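Local coordinates for protein salicylaldehyde dehydrogenase NahF (Pseudomonas putida, PDB 4JZ6) that probably oxidises salicylaldehyde to salicylate with NAD+ and water, a step of naphthalene degradation, as a member of the aldehyde dehydrogenase family, at residues A231-K236 with Q255-H260; S272-L277 with G427-D432; R306-E311 with V403-K408. One frame throughout, in Å; residues are numbered along the deposited sequence.

Contact 1: A231-K236 with Q255-H260; sequences ALISAK and QKAAQH
I233 and H260 do most of the work where segment 231-236, the end of one helix, meets segment 255-260, the end of another. The CG2 methyl of I233 lies over the backbone of the second helix, with CG2 3.7 Å from the CA of A257, and it also reaches the CB of A257 at 4.2 Å. The other branch of I233 ends at CD1, which stands 4.0 Å from the CB of K256; the two side chains cross at about a right angle, and K256 then bends at chi2 so that its amine leads away. The first torsion of I233 (chi1 -65°) sets CG2 opposite the backbone N, and this directs that methyl at the neighbouring turn.

The polar part is one hydrogen bond, from NE2 of H260 to OG of S234 at 3.2 Å. The hydroxyl sits well off the imidazole plane, 36° out of it, so the bond is poorly aligned with the ring nitrogen. Beside it, CD2 of H260 comes within 3.9 Å of the carbonyl O of I233.

A second shell positions both partners. OG of S234 is also hydrogen-bonded to the backbone O of D230, four residues earlier, which steadies the hydroxyl that receives the histidine. Beneath the apolar part, I233 and A257 both rest on I241 of strand 240-244, and I233 also touches L160 of strand 159-162. On the far side of helix 247-259, Q255 and A258 pack against A258 and Q255 of the second subunit. The C-terminal ends of helices 225-233 and 247-259 thus meet against a mostly parallel sheet, the layered alpha/beta arrangement of the NAD-binding domain in aldehyde dehydrogenases.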
loop_
_atom_site.group_PDB
_atom_site.type_symbol
_atom_site.label_atom_id
_atom_site.label_comp_id
_atom_site.label_asym_id
_atom_site.label_seq_id
_atom_site.Cartn_x
_atom_site.Cartn_y
_atom_site.Cartn_z
ATOM N N ALA A 231 20.204 4.330 2.658
ATOM C CA ALA A 231 20.389 5.030 3.928
ATOM C C ALA A 231 19.109 5.727 4.379
ATOM O O ALA A 231 18.767 5.729 5.566
ATOM C CB ALA A 231 21.513 6.028 3.815
ATOM N N LEU A 232 18.408 6.325 3.421
ATOM C CA LEU A 232 17.168 7.026 3.715
ATOM C C LEU A 232 16.031 6.060 4.069
ATOM O O LEU A 232 15.241 6.316 4.979
ATOM C CB LEU A 232 16.798 7.938 2.546
ATOM C CG LEU A 232 17.758 9.127 2.429
ATOM C CD1 LEU A 232 17.742 9.726 1.034
ATOM C CD2 LEU A 232 17.417 10.189 3.470
ATOM N N ILE A 233 15.957 4.945 3.355
ATOM C CA ILE A 233 14.932 3.943 3.621
ATOM C C ILE A 233 15.171 3.294 4.978
ATOM O O ILE A 233 14.223 3.022 5.719
ATOM C CB ILE A 233 14.906 2.865 2.514
ATOM C CG1 ILE A 233 14.485 3.483 1.181
ATOM C CG2 ILE A 233 13.960 1.731 2.880
ATOM C CD1 ILE A 233 14.798 2.607 -0.005
ATOM N N SER A 234 16.442 3.065 5.306
ATOM C CA SER A 234 16.818 2.454 6.579
ATOM C C SER A 234 16.783 3.462 7.718
ATOM O O SER A 234 16.954 3.097 8.879
ATOM C CB SER A 234 18.215 1.836 6.491
ATOM O OG SER A 234 18.301 0.901 5.431
ATOM N N ALA A 235 16.571 4.731 7.378
ATOM C CA ALA A 235 16.560 5.809 8.364
ATOM C C ALA A 235 15.261 5.843 9.167
ATOM O O ALA A 235 14.172 5.863 8.594
ATOM C CB ALA A 235 16.795 7.147 7.688
ATOM N N LYS A 236 15.392 5.869 10.491
ATOM C CA LYS A 236 14.240 5.884 11.387
ATOM C C LYS A 236 13.325 7.082 11.154
ATOM O O LYS A 236 12.122 7.009 11.417
ATOM C CB LYS A 236 14.695 5.860 12.849
ATOM C CG LYS A 236 15.193 4.504 13.328
ATOM C CD LYS A 236 14.046 3.507 13.500
ATOM C CE LYS A 236 14.551 2.120 13.902
ATOM N NZ LYS A 236 15.363 2.122 15.156
ATOM N N GLN A 255 11.860 -3.839 -1.942
ATOM C CA GLN A 255 12.528 -4.882 -1.172
ATOM C C GLN A 255 13.238 -4.306 0.050
ATOM O O GLN A 255 13.244 -4.913 1.124
ATOM C CB GLN A 255 13.510 -5.658 -2.052
ATOM C CG GLN A 255 12.828 -6.509 -3.103
ATOM C CD GLN A 255 13.801 -7.229 -4.007
ATOM O OE1 GLN A 255 13.886 -6.934 -5.202
ATOM N NE2 GLN A 255 14.533 -8.193 -3.448
ATOM N N LYS A 256 13.819 -3.122 -0.110
ATOM C CA LYS A 256 14.501 -2.467 0.996
ATOM C C LYS A 256 13.486 -1.985 2.018
ATOM O O LYS A 256 13.673 -2.161 3.223
ATOM C CB LYS A 256 15.356 -1.303 0.493
ATOM C CG LYS A 256 16.499 -1.727 -0.419
ATOM C CD LYS A 256 17.595 -2.450 0.356
ATOM C CE LYS A 256 18.804 -2.730 -0.532
ATOM N NZ LYS A 256 19.891 -3.445 0.202
ATOM N N ALA A 257 12.403 -1.387 1.537
ATOM C CA ALA A 257 11.376 -0.878 2.432
ATOM C C ALA A 257 10.671 -2.013 3.184
ATOM O O ALA A 257 10.172 -1.825 4.300
ATOM C CB ALA A 257 10.381 -0.052 1.666
ATOM N N ALA A 258 10.638 -3.192 2.570
ATOM C CA ALA A 258 10.037 -4.354 3.209
ATOM C C ALA A 258 10.851 -4.806 4.420
ATOM O O ALA A 258 10.294 -5.300 5.401
ATOM C CB ALA A 258 9.888 -5.481 2.219
ATOM N N GLN A 259 12.168 -4.628 4.356
ATOM C CA GLN A 259 13.038 -4.994 5.472
ATOM C C GLN A 259 12.742 -4.132 6.696
ATOM O O GLN A 259 13.046 -4.520 7.831
ATOM C CB GLN A 259 14.514 -4.876 5.079
ATOM C CG GLN A 259 14.910 -5.736 3.891
ATOM C CD GLN A 259 16.356 -5.530 3.484
ATOM O OE1 GLN A 259 17.246 -5.438 4.331
ATOM N NE2 GLN A 259 16.598 -5.451 2.177
ATOM N N HIS A 260 12.138 -2.966 6.461
ATOM C CA HIS A 260 11.756 -2.062 7.545
ATOM C C HIS A 260 10.248 -1.807 7.592
ATOM O O HIS A 260 9.796 -0.856 8.238
ATOM C CB HIS A 260 12.517 -0.741 7.435
ATOM C CG HIS A 260 13.999 -0.914 7.342
ATOM N ND1 HIS A 260 14.774 -1.288 8.417
ATOM C CD2 HIS A 260 14.848 -0.786 6.293
ATOM C CE1 HIS A 260 16.036 -1.373 8.041
ATOM N NE2 HIS A 260 16.110 -1.073 6.757
#

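Contact 2: S272-L277 with G427-D432. With SO4 (sulfate ion), chain E.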
loop_
_atom_site.group_PDB
_atom_site.type_symbol
_atom_site.label_atom_id
_atom_site.label_comp_id
_atom_site.label_asym_id
_atom_site.label_seq_id
_atom_site.Cartn_x
_atom_site.Cartn_y
_atom_site.Cartn_z
ATOM N N SER A 272 2.034 1.264 -22.444
ATOM C CA SER A 272 0.684 1.763 -22.676
ATOM C C SER A 272 0.203 1.626 -24.119
ATOM O O SER A 272 0.815 2.168 -25.042
ATOM C CB SER A 272 0.599 3.213 -22.213
ATOM O OG SER A 272 0.766 3.277 -20.809
ATOM N N PRO A 273 -0.908 0.896 -24.312
ATOM C CA PRO A 273 -1.414 0.574 -25.648
ATOM C C PRO A 273 -2.522 1.513 -26.114
ATOM O O PRO A 273 -3.299 2.021 -25.301
ATOM C CB PRO A 273 -1.996 -0.825 -25.451
ATOM C CG PRO A 273 -2.533 -0.784 -24.038
ATOM C CD PRO A 273 -1.664 0.188 -23.260
ATOM N N LEU A 274 -2.588 1.739 -27.422
ATOM C CA LEU A 274 -3.765 2.348 -28.018
ATOM C C LEU A 274 -4.517 1.260 -28.774
ATOM O O LEU A 274 -4.012 0.704 -29.757
ATOM C CB LEU A 274 -3.380 3.493 -28.954
ATOM C CG LEU A 274 -4.503 4.462 -29.340
ATOM C CD1 LEU A 274 -4.917 5.279 -28.130
ATOM C CD2 LEU A 274 -4.103 5.373 -30.483
ATOM N N ILE A 275 -5.716 0.933 -28.299
ATOM C CA ILE A 275 -6.537 -0.076 -28.960
ATOM C C ILE A 275 -7.402 0.552 -30.053
ATOM O O ILE A 275 -8.282 1.378 -29.779
ATOM C CB ILE A 275 -7.440 -0.816 -27.965
ATOM C CG1 ILE A 275 -6.602 -1.441 -26.845
ATOM C CG2 ILE A 275 -8.258 -1.870 -28.689
ATOM C CD1 ILE A 275 -7.411 -2.133 -25.777
ATOM N N VAL A 276 -7.138 0.156 -31.294
ATOM C CA VAL A 276 -7.879 0.659 -32.440
ATOM C C VAL A 276 -8.762 -0.452 -32.985
ATOM O O VAL A 276 -8.284 -1.328 -33.697
ATOM C CB VAL A 276 -6.919 1.147 -33.539
ATOM C CG1 VAL A 276 -7.676 1.835 -34.647
ATOM C CG2 VAL A 276 -5.884 2.083 -32.948
ATOM N N LEU A 277 -10.046 -0.419 -32.635
ATOM C CA LEU A 277 -10.986 -1.468 -33.036
ATOM C C LEU A 277 -11.342 -1.303 -34.503
ATOM O O LEU A 277 -10.958 -0.315 -35.121
ATOM C CB LEU A 277 -12.249 -1.440 -32.167
ATOM C CG LEU A 277 -12.031 -1.473 -30.648
ATOM C CD1 LEU A 277 -13.294 -1.114 -29.909
ATOM C CD2 LEU A 277 -11.524 -2.824 -30.191
ATOM N N GLY A 427 -5.633 3.630 -24.277
ATOM C CA GLY A 427 -6.681 4.300 -25.026
ATOM C C GLY A 427 -7.434 3.300 -25.872
ATOM O O GLY A 427 -6.837 2.348 -26.379
ATOM N N VAL A 428 -8.740 3.501 -26.022
ATOM C CA VAL A 428 -9.559 2.596 -26.825
ATOM C C VAL A 428 -10.384 3.361 -27.851
ATOM O O VAL A 428 -11.314 4.077 -27.489
ATOM C CB VAL A 428 -10.527 1.774 -25.948
ATOM C CG1 VAL A 428 -11.310 0.809 -26.807
ATOM C CG2 VAL A 428 -9.772 1.039 -24.849
ATOM N N PHE A 429 -10.056 3.201 -29.130
ATOM C CA PHE A 429 -10.790 3.896 -30.185
ATOM C C PHE A 429 -11.820 3.026 -30.900
ATOM O O PHE A 429 -11.488 2.001 -31.494
ATOM C CB PHE A 429 -9.835 4.516 -31.202
ATOM C CG PHE A 429 -9.389 5.901 -30.843
ATOM C CD1 PHE A 429 -9.970 7.005 -31.444
ATOM C CD2 PHE A 429 -8.392 6.103 -29.901
ATOM C CE1 PHE A 429 -9.561 8.281 -31.118
ATOM C CE2 PHE A 429 -7.984 7.376 -29.567
ATOM C CZ PHE A 429 -8.570 8.467 -30.176
ATOM N N GLY A 430 -13.074 3.457 -30.848
ATOM C CA GLY A 430 -14.149 2.776 -31.541
ATOM C C GLY A 430 -15.354 3.684 -31.647
ATOM O O GLY A 430 -15.686 4.391 -30.697
ATOM N N ARG A 431 -16.009 3.681 -32.802
ATOM C CA ARG A 431 -17.206 4.495 -32.986
ATOM C C ARG A 431 -18.398 4.022 -32.139
ATOM O O ARG A 431 -19.209 4.843 -31.711
ATOM C CB ARG A 431 -17.577 4.596 -34.465
ATOM C CG ARG A 431 -16.703 5.561 -35.240
ATOM C CD ARG A 431 -17.195 5.758 -36.662
ATOM N NE ARG A 431 -16.665 6.994 -37.231
ATOM C CZ ARG A 431 -15.634 7.057 -38.067
ATOM N NH1 ARG A 431 -15.014 5.944 -38.452
ATOM N NH2 ARG A 431 -15.228 8.236 -38.524
ATOM N N ASP A 432 -18.505 2.710 -31.914
ATOM C CA ASP A 432 -19.463 2.149 -30.954
ATOM C C ASP A 432 -18.842 2.258 -29.575
ATOM O O ASP A 432 -17.932 1.502 -29.229
ATOM C CB ASP A 432 -19.778 0.686 -31.298
ATOM C CG ASP A 432 -20.741 0.012 -30.313
ATOM O OD1 ASP A 432 -21.025 0.544 -29.216
ATOM O OD2 ASP A 432 -21.204 -1.098 -30.655
HETATM S S SO4 E . -12.298 7.449 -40.808
HETATM O O1 SO4 E . -12.138 6.636 -42.013
HETATM O O2 SO4 E . -13.644 8.016 -40.795
HETATM O O3 SO4 E . -12.116 6.590 -39.644
HETATM O O4 SO4 E . -11.313 8.532 -40.781
#
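The F429 ring meets L274 at its edge, near the ring plane, where the CD1 methyl of L274 approaches CE2 at 4.0 Å; A284, A285 and A288 of helix 282-294 supply further packing round the phenyl group. The other flat group, the guanidinium of R431, takes a sulfate ion at its edge and in its plane. NH2 of R431 donates a hydrogen bond to O2 of the sulfate at 2.8 Å and NH1 bonds to O3 at 3.2 Å, a two-pronged grip completed by R320 and by the backbone N atoms of I282 and N283.

Behind the F429 ring strands 273-276 and 425-429 run parallel. Four backbone bonds join them: G427 N to P273 O, I275 N to G427 O at 2.6 Å, F429 N to I275 O, and L277 N to F429 O at 3.0 Å. G427 brings no side chain to the face shared by L274 and F429, and CD1 of L274 lies directly against its CA, 3.7 Å away. L274 gets there by turning CG opposite its backbone N (chi1 -164°). On the other face I275 and V428 lie side by side, pointing the same way, with CD1 of I275 4.1 Å from CG2 of V428, and V439 of helix 433-442 covers both.

The chemistry divides accordingly: an apolar sheet interior whose peptide groups bond to one another continues into a polar end, where arginine and main-chain N-H groups would create a setting suited to an anion, here probably one from the crystallisation liquor.

Contact 3: R306-E311 with V403-K408; sequences RLVVDE and VVIRCK
E311 and R406 face each other where the paired strands end, their side chains crossing at about a right angle. NH2 of R406 reaches OE2 of E311 in a salt bridge of 3.5 Å whose hydrogen bond is weak, and the carboxylate and guanidinium planes stand 46° apart. The other oxygen, OE1, lies against the aliphatic stem, 3.1 Å from CD of R406. The bend of E311 at chi2 (-72°) turns its carboxylate to the edge of the guanidinium, near its plane. R406 relies more on outside acids, since its NH1 forms salt bridges with both D384 and D315.

Five main-chain bonds satisfy the peptide groups between the strands: L307 N to V403 O, I405 N to L307 O, V309 N to I405 O, C407 N to V309 O, and E311 N to C407 O. The first is short, 2.7 Å between L307 N and V403 O. In the second, I405 N sits well above the carbonyl plane of L307. Several CA atoms supply supplementary contacts, the nearest being CA of V308 to O of I405 at 3.1 Å. This parallel pairing of strands 306-310 and 401-407 lies inside the seven-stranded sheet of the catalytic domain of the aldehyde dehydrogenase fold, with helices 311-327 and 410-418 packed against it.

On the face carrying R306 and I405, CD1 of I405 lies over one face of the R306 guanidinium, 3.7 Å from NE. The nitrogens of R306 find acceptors beyond the strands: NE at Y393 O, NH1 at I416 O, and NH2 at D419. On the opposite face, that of V309 and V404, CG2 of V309 touches CG1 of V404 at 3.7 Å. D310 caps the helix that follows, and its OD2 also receives the backbone N of G409.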
loop_
_atom_site.group_PDB
_atom_site.type_symbol
_atom_site.label_atom_id
_atom_site.label_comp_id
_atom_site.label_asym_id
_atom_site.label_seq_id
_atom_site.Cartn_x
_atom_site.Cartn_y
_atom_site.Cartn_z
ATOM N N ARG A 306 2.378 0.633 -27.603
ATOM C CA ARG A 306 1.727 -0.351 -28.459
ATOM C C ARG A 306 0.568 0.284 -29.208
ATOM O O ARG A 306 -0.147 1.133 -28.668
ATOM C CB ARG A 306 1.170 -1.509 -27.632
ATOM C CG ARG A 306 2.177 -2.534 -27.160
ATOM C CD ARG A 306 1.586 -3.298 -25.995
ATOM N NE ARG A 306 2.155 -4.629 -25.834
ATOM C CZ ARG A 306 1.537 -5.626 -25.204
ATOM N NH1 ARG A 306 0.329 -5.438 -24.682
ATOM N NH2 ARG A 306 2.120 -6.813 -25.100
ATOM N N LEU A 307 0.384 -0.144 -30.451
ATOM C CA LEU A 307 -0.822 0.156 -31.194
ATOM C C LEU A 307 -1.475 -1.178 -31.539
ATOM O O LEU A 307 -1.092 -1.815 -32.529
ATOM C CB LEU A 307 -0.490 0.914 -32.484
ATOM C CG LEU A 307 -0.029 2.380 -32.471
ATOM C CD1 LEU A 307 -1.027 3.249 -31.727
ATOM C CD2 LEU A 307 1.368 2.549 -31.887
ATOM N N VAL A 308 -2.431 -1.630 -30.726
ATOM C CA VAL A 308 -3.144 -2.866 -31.070
ATOM C C VAL A 308 -4.335 -2.561 -31.990
ATOM O O VAL A 308 -5.318 -1.933 -31.594
ATOM C CB VAL A 308 -3.492 -3.776 -29.832
ATOM C CG1 VAL A 308 -2.315 -3.845 -28.878
ATOM C CG2 VAL A 308 -4.701 -3.295 -29.096
ATOM N N VAL A 309 -4.203 -2.970 -33.249
ATOM C CA VAL A 309 -5.169 -2.597 -34.273
ATOM C C VAL A 309 -5.832 -3.816 -34.908
ATOM O O VAL A 309 -5.199 -4.854 -35.103
ATOM C CB VAL A 309 -4.512 -1.736 -35.375
ATOM C CG1 VAL A 309 -3.958 -0.458 -34.787
ATOM C CG2 VAL A 309 -3.402 -2.503 -36.040
ATOM N N ASP A 310 -7.115 -3.691 -35.222
ATOM C CA ASP A 310 -7.826 -4.782 -35.863
ATOM C C ASP A 310 -7.313 -4.949 -37.290
ATOM O O ASP A 310 -7.106 -3.966 -38.003
ATOM C CB ASP A 310 -9.331 -4.529 -35.856
ATOM C CG ASP A 310 -10.129 -5.793 -36.062
ATOM O OD1 ASP A 310 -10.399 -6.147 -37.226
ATOM O OD2 ASP A 310 -10.484 -6.442 -35.056
ATOM N N GLU A 311 -7.101 -6.197 -37.694
ATOM C CA GLU A 311 -6.562 -6.501 -39.014
ATOM C C GLU A 311 -7.363 -5.859 -40.138
ATOM O O GLU A 311 -6.787 -5.429 -41.134
ATOM C CB GLU A 311 -6.496 -8.016 -39.233
ATOM C CG GLU A 311 -5.154 -8.647 -38.898
ATOM C CD GLU A 311 -4.064 -8.313 -39.904
ATOM O OE1 GLU A 311 -2.881 -8.573 -39.594
ATOM O OE2 GLU A 311 -4.382 -7.802 -41.002
ATOM N N VAL A 403 5.372 0.228 -31.424
ATOM C CA VAL A 403 5.078 -1.013 -32.142
ATOM C C VAL A 403 3.595 -1.232 -32.453
ATOM O O VAL A 403 2.713 -0.854 -31.676
ATOM C CB VAL A 403 5.619 -2.254 -31.396
ATOM C CG1 VAL A 403 7.109 -2.116 -31.151
ATOM C CG2 VAL A 403 4.877 -2.469 -30.090
ATOM N N VAL A 404 3.338 -1.845 -33.604
ATOM C CA VAL A 404 1.985 -2.195 -34.010
ATOM C C VAL A 404 1.755 -3.695 -33.857
ATOM O O VAL A 404 2.469 -4.505 -34.452
ATOM C CB VAL A 404 1.711 -1.809 -35.475
ATOM C CG1 VAL A 404 0.237 -1.923 -35.782
ATOM C CG2 VAL A 404 2.196 -0.402 -35.750
ATOM N N ILE A 405 0.767 -4.061 -33.046
ATOM C CA ILE A 405 0.343 -5.451 -32.958
ATOM C C ILE A 405 -1.042 -5.582 -33.570
ATOM O O ILE A 405 -1.988 -4.928 -33.134
ATOM C CB ILE A 405 0.296 -5.949 -31.510
ATOM C CG1 ILE A 405 1.612 -5.630 -30.797
ATOM C CG2 ILE A 405 0.017 -7.438 -31.489
ATOM C CD1 ILE A 405 1.534 -5.748 -29.293
ATOM N N ARG A 406 -1.150 -6.408 -34.601
ATOM C CA ARG A 406 -2.422 -6.606 -35.274
ATOM C C ARG A 406 -3.205 -7.706 -34.574
ATOM O O ARG A 406 -2.621 -8.640 -34.021
ATOM C CB ARG A 406 -2.195 -6.953 -36.743
ATOM C CG ARG A 406 -1.640 -5.802 -37.558
ATOM C CD ARG A 406 -0.928 -6.282 -38.804
ATOM N NE ARG A 406 -0.401 -5.166 -39.582
ATOM C CZ ARG A 406 -0.886 -4.770 -40.754
ATOM N NH1 ARG A 406 -0.335 -3.739 -41.381
ATOM N NH2 ARG A 406 -1.911 -5.408 -41.309
ATOM N N CYS A 407 -4.529 -7.587 -34.593
ATOM C CA CYS A 407 -5.387 -8.563 -33.934
ATOM C C CYS A 407 -6.696 -8.728 -34.678
ATOM O O CYS A 407 -7.053 -7.905 -35.519
ATOM C CB CYS A 407 -5.674 -8.145 -32.492
ATOM S SG CYS A 407 -6.741 -6.687 -32.322
ATOM N N LYS A 408 -7.407 -9.801 -34.357
ATOM C CA LYS A 408 -8.713 -10.059 -34.941
ATOM C C LYS A 408 -9.778 -10.122 -33.859
ATOM O O LYS A 408 -9.875 -11.103 -33.124
ATOM C CB LYS A 408 -8.698 -11.362 -35.746
ATOM C CG LYS A 408 -8.076 -11.220 -37.126
ATOM C CD LYS A 408 -7.258 -12.449 -37.511
ATOM C CE LYS A 408 -6.561 -12.251 -38.857
ATOM N NZ LYS A 408 -5.735 -13.431 -39.253
#

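Overall arrangement
Contacts 2 and 3 belong to one sheet. Strands 273-276 and 306-310 are direct neighbours in it, so V276 N meets V308 O at 2.8 Å and I275 packs on V308; along the chain, contact 3 is nested within the loop that contact 2 closes. Both are buried and rest on backbone pairing between parallel strands, with charged groups gathered at their ends. Contact 1 stands apart, its centre about 41 Å from that of contact 2 and about 42 Å from that of contact 3. It is a smaller, partly buried meeting of helix ends outside a different sheet, held by side chains packing on side chains and backbone, without backbone pairing; like contact 2 it touches the second subunit.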